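Local coordinates for protein response regulator aspartate phosphatase H (Bacillus subtilis, PDB 3Q15) that dephosphorylates the response regulator Spo0F and also acts on ComA, helping to separate competence and sporulation in time, at residues T157-S160 with M161-L165; L185-I188 with A189-D193; K200-P203 with H204-A208. All blocks are in the same frame, centred on the assembly; numbering follows the deposited sequence.

Contact 1: T157-S160 with M161-L165; sequences THVS and MYHIL
Val159 and His163 stand side by side on the first turns of helix 157-172, and here the packing is tight. Val159 CG1 touches the edge of the imidazole in its plane, 3.8 Å from His163 CD2. With CG1 anti to the backbone N (chi1 178°), this methyl lies on the carbonyl side, leaning toward the next turn. His163 CD2 also comes 3.3 Å from Val159 O, the acceptor already bound by His163 N at 3.1 Å. Over one face of the imidazole lies Tyr162, whose CD2 sits 3.6 Å above the His163 ring plane near its centre. A flat, compact ring suits this slot, and His163 ND1 is paired with His144 ND1. Ser160 is equally enclosed: Ile164 N reaches Ser160 O at 2.8 Å, nearly along the C=O axis, while the buried hydroxyl has partners in Ala148 O and Asn191 ND2, which suits a small polar residue to this place.

The other side makes fewer contacts within the helix. His158 turns away from 161-165 yet is buried, stacked on Phe195 and met edge-to-face by Tyr117 of the second subunit, whose Tyr376 bonds His158 ND1 and whose Gly122 packs on partly exposed Tyr162. Within the chain, Ile164 and Ser160 face helix 137-153, and Ile164, Thr157 and Met161 meet helix 178-194, leaving helix 157-172 packed between the two.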
ATOM      1  N   THR A 157       3.966   2.378   5.557  1.00 34.33           N
ATOM      2  CA  THR A 157       3.574   3.546   6.332  1.00 32.37           C
ATOM      3  C   THR A 157       2.820   4.603   5.523  1.00 32.83           C
ATOM      4  O   THR A 157       1.945   5.280   6.060  1.00 34.73           O
ATOM      5  CB  THR A 157       4.807   4.176   7.024  1.00 32.96           C
ATOM      6  OG1 THR A 157       5.553   3.151   7.699  1.00 32.34           O
ATOM      7  CG2 THR A 157       4.384   5.250   8.030  1.00 30.51           C
ATOM      8  N   HIS A 158       3.155   4.749   4.243  1.00 34.20           N
ATOM      9  CA  HIS A 158       2.445   5.694   3.376  1.00 36.06           C
ATOM     10  C   HIS A 158       1.004   5.254   3.163  1.00 39.36           C
ATOM     11  O   HIS A 158       0.074   6.063   3.223  1.00 37.62           O
ATOM     12  CB  HIS A 158       3.136   5.829   2.021  1.00 33.29           C
ATOM     13  CG  HIS A 158       4.429   6.576   2.076  1.00 37.13           C
ATOM     14  ND1 HIS A 158       4.560   7.785   2.721  1.00 40.66           N
ATOM     15  CD2 HIS A 158       5.650   6.289   1.563  1.00 39.97           C
ATOM     16  CE1 HIS A 158       5.806   8.211   2.608  1.00 40.37           C
ATOM     17  NE2 HIS A 158       6.487   7.320   1.910  1.00 36.69           N
ATOM     18  N   VAL A 159       0.830   3.964   2.901  1.00 38.97           N
ATOM     19  CA  VAL A 159      -0.491   3.394   2.692  1.00 38.41           C
ATOM     20  C   VAL A 159      -1.281   3.449   3.989  1.00 37.09           C
ATOM     21  O   VAL A 159      -2.485   3.686   3.982  1.00 39.42           O
ATOM     22  CB  VAL A 159      -0.401   1.936   2.202  1.00 35.72           C
ATOM     23  CG1 VAL A 159      -1.795   1.345   2.029  1.00 37.94           C
ATOM     24  CG2 VAL A 159       0.375   1.874   0.897  1.00 32.62           C
ATOM     25  N   SER A 160      -0.591   3.236   5.103  1.00 32.03           N
ATOM     26  CA  SER A 160      -1.221   3.332   6.409  1.00 33.34           C
ATOM     27  C   SER A 160      -1.779   4.733   6.618  1.00 36.18           C
ATOM     28  O   SER A 160      -2.908   4.901   7.080  1.00 33.98           O
ATOM     29  CB  SER A 160      -0.210   3.010   7.507  1.00 32.07           C
ATOM     30  OG  SER A 160      -0.806   3.098   8.791  1.00 34.19           O
ATOM     31  N   MET A 161      -0.974   5.736   6.280  1.00 35.14           N
ATOM     32  CA  MET A 161      -1.370   7.126   6.441  1.00 34.55           C
ATOM     33  C   MET A 161      -2.585   7.437   5.573  1.00 37.79           C
ATOM     34  O   MET A 161      -3.531   8.086   6.017  1.00 41.24           O
ATOM     35  CB  MET A 161      -0.216   8.068   6.092  1.00 36.46           C
ATOM     36  CG  MET A 161      -0.466   9.506   6.522  1.00 37.16           C
ATOM     37  SD  MET A 161      -0.380   9.704   8.312  1.00 40.00           S
ATOM     38  CE  MET A 161       1.383   9.884   8.557  1.00 32.41           C
ATOM     39  N   TYR A 162      -2.555   6.964   4.333  1.00 36.86           N
ATOM     40  CA  TYR A 162      -3.683   7.137   3.428  1.00 39.17           C
ATOM     41  C   TYR A 162      -4.966   6.669   4.093  1.00 42.19           C
ATOM     42  O   TYR A 162      -5.935   7.417   4.186  1.00 40.06           O
ATOM     43  CB  TYR A 162      -3.453   6.364   2.133  1.00 36.18           C
ATOM     44  CG  TYR A 162      -4.695   6.208   1.287  1.00 36.70           C
ATOM     45  CD1 TYR A 162      -5.109   7.217   0.428  1.00 36.71           C
ATOM     46  CD2 TYR A 162      -5.450   5.046   1.344  1.00 35.87           C
ATOM     47  CE1 TYR A 162      -6.246   7.074  -0.349  1.00 37.47           C
ATOM     48  CE2 TYR A 162      -6.582   4.894   0.573  1.00 36.21           C
ATOM     49  CZ  TYR A 162      -6.975   5.910  -0.272  1.00 39.47           C
ATOM     50  OH  TYR A 162      -8.107   5.764  -1.044  1.00 47.58           O
ATOM     51  N   HIS A 163      -4.961   5.429   4.574  1.00 40.22           N
ATOM     52  CA  HIS A 163      -6.152   4.854   5.189  1.00 38.68           C
ATOM     53  C   HIS A 163      -6.557   5.526   6.496  1.00 38.58           C
ATOM     54  O   HIS A 163      -7.735   5.785   6.718  1.00 36.91           O
ATOM     55  CB  HIS A 163      -5.985   3.349   5.394  1.00 39.26           C
ATOM     56  CG  HIS A 163      -6.175   2.558   4.140  1.00 40.86           C
ATOM     57  ND1 HIS A 163      -7.417   2.319   3.592  1.00 39.02           N
ATOM     58  CD2 HIS A 163      -5.278   1.965   3.314  1.00 40.70           C
ATOM     59  CE1 HIS A 163      -7.279   1.610   2.486  1.00 43.77           C
ATOM     60  NE2 HIS A 163      -5.990   1.380   2.297  1.00 44.67           N
ATOM     61  N   ILE A 164      -5.588   5.804   7.361  1.00 36.62           N
ATOM     62  CA  ILE A 164      -5.912   6.376   8.663  1.00 39.07           C
ATOM     63  C   ILE A 164      -6.482   7.787   8.530  1.00 43.53           C
ATOM     64  O   ILE A 164      -7.273   8.228   9.366  1.00 45.80           O
ATOM     65  CB  ILE A 164      -4.692   6.390   9.612  1.00 33.83           C
ATOM     66  CG1 ILE A 164      -5.153   6.546  11.060  1.00 30.48           C
ATOM     67  CG2 ILE A 164      -3.710   7.497   9.226  1.00 33.40           C
ATOM     68  CD1 ILE A 164      -6.120   5.478  11.507  1.00 29.39           C
ATOM     69  N   LEU A 165      -6.085   8.492   7.476  1.00 41.17           N
ATOM     70  CA  LEU A 165      -6.611   9.829   7.233  1.00 47.13           C
ATOM     71  C   LEU A 165      -8.070   9.784   6.785  1.00 52.39           C
ATOM     72  O   LEU A 165      -8.817  10.742   6.988  1.00 53.28           O
ATOM     73  CB  LEU A 165      -5.755  10.581   6.212  1.00 49.50           C
ATOM     74  CG  LEU A 165      -4.370  11.049   6.675  1.00 47.78           C
ATOM     75  CD1 LEU A 165      -3.628  11.717   5.525  1.00 43.63           C
ATOM     76  CD2 LEU A 165      -4.484  11.997   7.863  1.00 50.42           C
TER

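Contact 2: L185-I188 with A189-D193; sequences LFVI and AGNYD
Tyr192 brings the CD2-CE2 flank of its ring alongside Ile188, with Ile188 CG2 3.8 Å from Tyr192 CE2, while the carbonyl Ile188 O approaches Tyr192 CD2 obliquely at 3.3 Å. The Asn191 amide has a better-defined face: Val187 O lies directly over its central carbon, 3.2 Å from Asn191 CG, and on that same face Val187 CG1 sits beyond ND2, 3.9 Å from Asn191 ND2. A water completes the arrangement above the amide oxygen, giving one hydrogen to Val187 O at 2.7 Å and the other to Asn191 OD1 at 3.0 Å. Val187 O therefore accepts from both the water and Asn191 N, and the water helps to fix the amide's rotation, with its ND2 already held by Ser160. Asparagine suits the site because it can accept and donate at once in a buried position.

The Tyr192 ring reaches back toward Ile188, so that CE2 lies beside CG2, because CG is anti to its own carbonyl carbon (chi1 -83°), and its hydroxyl bonds to the terminal carboxylate of Tyr378 of the second subunit. With an alanine here, that carboxylate would probably lose a hydrogen-bonding mate and a gap would open beside Ile188 CG2. Helix 178-194 is flanked by helix 157-172, met by Val187, Ile188 and Asn191, and by helix 198-214, where small Ala189 admits Leu205; Phe186 extends to helix 218-235.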
ATOM      1  N   LEU A 185      -5.187   9.592  16.021  1.00 44.35           N
ATOM      2  CA  LEU A 185      -4.099  10.546  16.176  1.00 45.04           C
ATOM      3  C   LEU A 185      -2.807   9.829  16.548  1.00 42.23           C
ATOM      4  O   LEU A 185      -1.737  10.160  16.033  1.00 41.65           O
ATOM      5  CB  LEU A 185      -4.457  11.605  17.225  1.00 40.45           C
ATOM      6  CG  LEU A 185      -5.627  12.519  16.840  1.00 42.87           C
ATOM      7  CD1 LEU A 185      -6.106  13.350  18.027  1.00 46.47           C
ATOM      8  CD2 LEU A 185      -5.242  13.420  15.674  1.00 42.37           C
ATOM      9  N   PHE A 186      -2.908   8.849  17.443  1.00 39.22           N
ATOM     10  CA  PHE A 186      -1.749   8.032  17.805  1.00 44.99           C
ATOM     11  C   PHE A 186      -1.173   7.318  16.586  1.00 42.35           C
ATOM     12  O   PHE A 186       0.045   7.253  16.409  1.00 38.93           O
ATOM     13  CB  PHE A 186      -2.104   7.011  18.893  1.00 43.30           C
ATOM     14  CG  PHE A 186      -2.341   7.623  20.245  1.00 42.93           C
ATOM     15  CD1 PHE A 186      -2.004   8.946  20.491  1.00 43.77           C
ATOM     16  CD2 PHE A 186      -2.897   6.877  21.270  1.00 44.44           C
ATOM     17  CE1 PHE A 186      -2.221   9.516  21.734  1.00 43.24           C
ATOM     18  CE2 PHE A 186      -3.115   7.441  22.516  1.00 50.01           C
ATOM     19  CZ  PHE A 186      -2.775   8.764  22.747  1.00 49.33           C
ATOM     20  N   VAL A 187      -2.052   6.781  15.745  1.00 43.58           N
ATOM     21  CA  VAL A 187      -1.616   6.084  14.542  1.00 40.53           C
ATOM     22  C   VAL A 187      -0.893   7.036  13.593  1.00 41.66           C
ATOM     23  O   VAL A 187       0.156   6.702  13.046  1.00 41.53           O
ATOM     24  CB  VAL A 187      -2.787   5.405  13.820  1.00 43.22           C
ATOM     25  CG1 VAL A 187      -2.332   4.854  12.476  1.00 42.96           C
ATOM     26  CG2 VAL A 187      -3.361   4.295  14.689  1.00 45.65           C
ATOM     27  N   ILE A 188      -1.449   8.229  13.414  1.00 42.73           N
ATOM     28  CA  ILE A 188      -0.825   9.232  12.560  1.00 42.44           C
ATOM     29  C   ILE A 188       0.561   9.614  13.080  1.00 41.65           C
ATOM     30  O   ILE A 188       1.524   9.687  12.315  1.00 41.03           O
ATOM     31  CB  ILE A 188      -1.704  10.486  12.447  1.00 42.27           C
ATOM     32  CG1 ILE A 188      -3.047  10.132  11.808  1.00 44.83           C
ATOM     33  CG2 ILE A 188      -1.001  11.564  11.640  1.00 43.59           C
ATOM     34  CD1 ILE A 188      -4.047  11.287  11.805  1.00 44.00           C
ATOM     35  N   ALA A 189       0.657   9.856  14.384  1.00 41.44           N
ATOM     36  CA  ALA A 189       1.940  10.160  15.007  1.00 41.22           C
ATOM     37  C   ALA A 189       2.920   9.006  14.817  1.00 41.75           C
ATOM     38  O   ALA A 189       4.067   9.215  14.424  1.00 38.39           O
ATOM     39  CB  ALA A 189       1.754  10.454  16.483  1.00 43.56           C
ATOM     40  N   GLY A 190       2.459   7.789  15.100  1.00 35.61           N
ATOM     41  CA  GLY A 190       3.287   6.605  14.962  1.00 39.59           C
ATOM     42  C   GLY A 190       3.847   6.480  13.560  1.00 39.71           C
ATOM     43  O   GLY A 190       5.010   6.114  13.375  1.00 41.10           O
ATOM     44  N   ASN A 191       3.019   6.798  12.569  1.00 37.70           N
ATOM     45  CA  ASN A 191       3.438   6.742  11.173  1.00 38.19           C
ATOM     46  C   ASN A 191       4.550   7.739  10.867  1.00 41.04           C
ATOM     47  O   ASN A 191       5.544   7.403  10.220  1.00 41.78           O
ATOM     48  CB  ASN A 191       2.244   6.958  10.235  1.00 35.60           C
ATOM     49  CG  ASN A 191       1.330   5.748  10.173  1.00 37.96           C
ATOM     50  OD1 ASN A 191       1.704   4.652  10.597  1.00 40.02           O
ATOM     51  ND2 ASN A 191       0.128   5.936   9.637  1.00 36.11           N
ATOM     52  N   TYR A 192       4.376   8.968  11.337  1.00 41.35           N
ATOM     53  CA  TYR A 192       5.415   9.978  11.194  1.00 39.05           C
ATOM     54  C   TYR A 192       6.714   9.525  11.842  1.00 37.95           C
ATOM     55  O   TYR A 192       7.791   9.754  11.299  1.00 37.68           O
ATOM     56  CB  TYR A 192       4.965  11.312  11.784  1.00 37.62           C
ATOM     57  CG  TYR A 192       4.118  12.126  10.838  1.00 37.77           C
ATOM     58  CD1 TYR A 192       4.609  12.501   9.594  1.00 35.48           C
ATOM     59  CD2 TYR A 192       2.838  12.533  11.189  1.00 38.55           C
ATOM     60  CE1 TYR A 192       3.851  13.250   8.725  1.00 37.67           C
ATOM     61  CE2 TYR A 192       2.068  13.286  10.323  1.00 39.09           C
ATOM     62  CZ  TYR A 192       2.580  13.642   9.092  1.00 40.84           C
ATOM     63  OH  TYR A 192       1.829  14.387   8.214  1.00 39.96           O
ATOM     64  N   ASP A 193       6.600   8.883  13.001  1.00 34.35           N
ATOM     65  CA  ASP A 193       7.761   8.357  13.707  1.00 40.21           C
ATOM     66  C   ASP A 193       8.574   7.412  12.820  1.00 41.76           C
ATOM     67  O   ASP A 193       9.803   7.415  12.874  1.00 39.25           O
ATOM     68  CB  ASP A 193       7.340   7.647  14.998  1.00 40.19           C
ATOM     69  CG  ASP A 193       6.870   8.612  16.073  1.00 42.82           C
ATOM     70  OD1 ASP A 193       7.081   9.836  15.926  1.00 41.49           O
ATOM     71  OD2 ASP A 193       6.301   8.142  17.079  1.00 44.43           O
TER
HETATM   72  O   HOH W   1       1.316   4.300  13.575  1.00 39.32           O

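Contact 3: K200-P203 with H204-A208; sequences KALP and HLEAA
Helix 198-214, which belongs to the predicted third TPR repeat, carries a proline kink near its start, and the contact of Lys200, Ala201, Leu202 and Pro203 with the following turn is built around it. Pro203 has no N-H to give to the turn before, its ring taking the place of that hydrogen, and the helix is kinked there. Consistent with this bend, His204 N makes a weak bond to Ala201 O, 3.0 Å away at an angle of 121°. Ala201 O is shared, for Leu205 N binds it in the carbonyl plane at 3.1 Å and a much straighter 158°. Regular spacing is then resumed, with Glu206 N 2.9 Å from Leu202 O and Ala207 N bonded to Pro203 O. With chi1 at -58° the imidazole is turned back toward the preceding turn, which brings His204 CD2 to 3.3 Å from Lys200 O, oblique to the ring.

On another side of the helix Leu202 and Glu206 cross obliquely. Glu206 OE1 lies 3.9 Å from Leu202 CG, so the carboxylate brushes the isobutyl group and its aliphatic stem rests near the Leu202 carbonyl, with Glu206 CG 3.4 Å from Leu202 O. An amphipathic chain suits this partly exposed surface, whereas buried Leu205 faces helices 178-194 and 218-235.

The basic chains look toward the second subunit: Lys200 NZ bonds to Tyr376 O and His204 NE2 to the terminal carboxylate of Tyr378, both of that subunit. The nearby carboxylate would probably stabilise positive charge on His204, and the two bonds are consistent with this turn receiving the C-terminal tail of the second subunit in this assembly.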
ATOM      1  N   LYS A 200       6.652  16.275  13.266  1.00 47.31           N
ATOM      2  CA  LYS A 200       5.362  16.209  12.585  1.00 47.05           C
ATOM      3  C   LYS A 200       4.344  15.443  13.416  1.00 42.24           C
ATOM      4  O   LYS A 200       3.149  15.724  13.362  1.00 40.36           O
ATOM      5  CB  LYS A 200       5.504  15.581  11.199  1.00 46.55           C
ATOM      6  CG  LYS A 200       6.226  16.469  10.205  1.00 50.06           C
ATOM      7  CD  LYS A 200       6.459  15.747   8.892  1.00 52.83           C
ATOM      8  CE  LYS A 200       7.248  16.613   7.923  1.00 53.90           C
ATOM      9  NZ  LYS A 200       7.496  15.890   6.648  1.00 52.98           N
ATOM     10  N   ALA A 201       4.824  14.480  14.193  1.00 36.23           N
ATOM     11  CA  ALA A 201       3.952  13.687  15.051  1.00 37.74           C
ATOM     12  C   ALA A 201       3.412  14.503  16.225  1.00 42.28           C
ATOM     13  O   ALA A 201       2.273  14.310  16.659  1.00 42.71           O
ATOM     14  CB  ALA A 201       4.695  12.470  15.565  1.00 34.53           C
ATOM     15  N   LEU A 202       4.240  15.409  16.734  1.00 39.32           N
ATOM     16  CA  LEU A 202       3.939  16.115  17.973  1.00 43.07           C
ATOM     17  C   LEU A 202       2.582  16.828  17.975  1.00 43.20           C
ATOM     18  O   LEU A 202       1.824  16.701  18.938  1.00 41.64           O
ATOM     19  CB  LEU A 202       5.067  17.088  18.338  1.00 47.15           C
ATOM     20  CG  LEU A 202       4.899  17.826  19.673  1.00 50.55           C
ATOM     21  CD1 LEU A 202       4.813  16.840  20.832  1.00 45.78           C
ATOM     22  CD2 LEU A 202       6.032  18.820  19.885  1.00 52.95           C
ATOM     23  N   PRO A 203       2.264  17.573  16.901  1.00 43.82           N
ATOM     24  CA  PRO A 203       0.975  18.274  16.890  1.00 44.87           C
ATOM     25  C   PRO A 203      -0.196  17.318  17.100  1.00 43.68           C
ATOM     26  O   PRO A 203      -1.129  17.648  17.827  1.00 44.93           O
ATOM     27  CB  PRO A 203       0.919  18.889  15.486  1.00 46.83           C
ATOM     28  CG  PRO A 203       2.343  19.037  15.085  1.00 48.86           C
ATOM     29  CD  PRO A 203       3.052  17.851  15.686  1.00 46.97           C
ATOM     30  N   HIS A 204      -0.139  16.141  16.485  1.00 45.25           N
ATOM     31  CA  HIS A 204      -1.223  15.172  16.621  1.00 40.97           C
ATOM     32  C   HIS A 204      -1.293  14.611  18.036  1.00 39.06           C
ATOM     33  O   HIS A 204      -2.378  14.387  18.572  1.00 37.28           O
ATOM     34  CB  HIS A 204      -1.079  14.054  15.585  1.00 39.98           C
ATOM     35  CG  HIS A 204      -1.062  14.553  14.174  1.00 43.53           C
ATOM     36  ND1 HIS A 204      -2.200  14.979  13.521  1.00 42.25           N
ATOM     37  CD2 HIS A 204      -0.042  14.724  13.301  1.00 42.88           C
ATOM     38  CE1 HIS A 204      -1.883  15.378  12.303  1.00 43.08           C
ATOM     39  NE2 HIS A 204      -0.580  15.232  12.143  1.00 42.99           N
ATOM     40  N   LEU A 205      -0.133  14.398  18.646  1.00 41.87           N
ATOM     41  CA  LEU A 205      -0.095  13.925  20.024  1.00 43.17           C
ATOM     42  C   LEU A 205      -0.677  14.971  20.972  1.00 45.94           C
ATOM     43  O   LEU A 205      -1.329  14.628  21.959  1.00 50.51           O
ATOM     44  CB  LEU A 205       1.332  13.556  20.434  1.00 42.47           C
ATOM     45  CG  LEU A 205       1.958  12.378  19.677  1.00 42.57           C
ATOM     46  CD1 LEU A 205       3.356  12.083  20.195  1.00 42.03           C
ATOM     47  CD2 LEU A 205       1.083  11.137  19.777  1.00 37.74           C
ATOM     48  N   GLU A 206      -0.454  16.244  20.667  1.00 44.17           N
ATOM     49  CA  GLU A 206      -0.986  17.313  21.507  1.00 47.08           C
ATOM     50  C   GLU A 206      -2.504  17.405  21.382  1.00 45.08           C
ATOM     51  O   GLU A 206      -3.202  17.591  22.378  1.00 48.63           O
ATOM     52  CB  GLU A 206      -0.327  18.654  21.173  1.00 51.18           C
ATOM     53  CG  GLU A 206       1.148  18.730  21.555  1.00 57.13           C
ATOM     54  CD  GLU A 206       1.800  20.042  21.152  1.00 62.16           C
ATOM     55  OE1 GLU A 206       2.851  20.386  21.732  1.00 63.05           O
ATOM     56  OE2 GLU A 206       1.267  20.726  20.253  1.00 66.56           O
ATOM     57  N   ALA A 207      -3.015  17.271  20.163  1.00 43.54           N
ATOM     58  CA  ALA A 207      -4.460  17.284  19.952  1.00 41.81           C
ATOM     59  C   ALA A 207      -5.096  16.103  20.672  1.00 43.88           C
ATOM     60  O   ALA A 207      -6.168  16.223  21.258  1.00 44.07           O
ATOM     61  CB  ALA A 207      -4.785  17.236  18.467  1.00 40.18           C
ATOM     62  N   ALA A 208      -4.421  14.959  20.630  1.00 44.06           N
ATOM     63  CA  ALA A 208      -4.899  13.777  21.335  1.00 44.61           C
ATOM     64  C   ALA A 208      -4.956  14.036  22.836  1.00 45.33           C
ATOM     65  O   ALA A 208      -5.932  13.684  23.495  1.00 47.17           O
ATOM     66  CB  ALA A 208      -4.017  12.572  21.030  1.00 45.63           C
TER

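Overall arrangement
All three contacts are turns of successive, antiparallel helices in the predicted TPR repeats, but they differ in depth. Contacts 1 and 2 are largely buried and touch directly, through Ser160 with Asn191 and Ile164 with Val187, a mixture of polar and apolar pairing. Contact 2 also meets contact 3, here by plain packing of Ala189 on Leu205 and Ala201, so it is the middle member; contacts 1 and 3 do not touch, their centres being about 16 Å apart. Contact 3 is the more superficial, adding an exposed proline, a lysine and a glutamate, whereas contacts 1 and 2 bury polar groups (Ser160, His163, Asn191) among apolar chains. The second subunit's C-terminal residues reach all three.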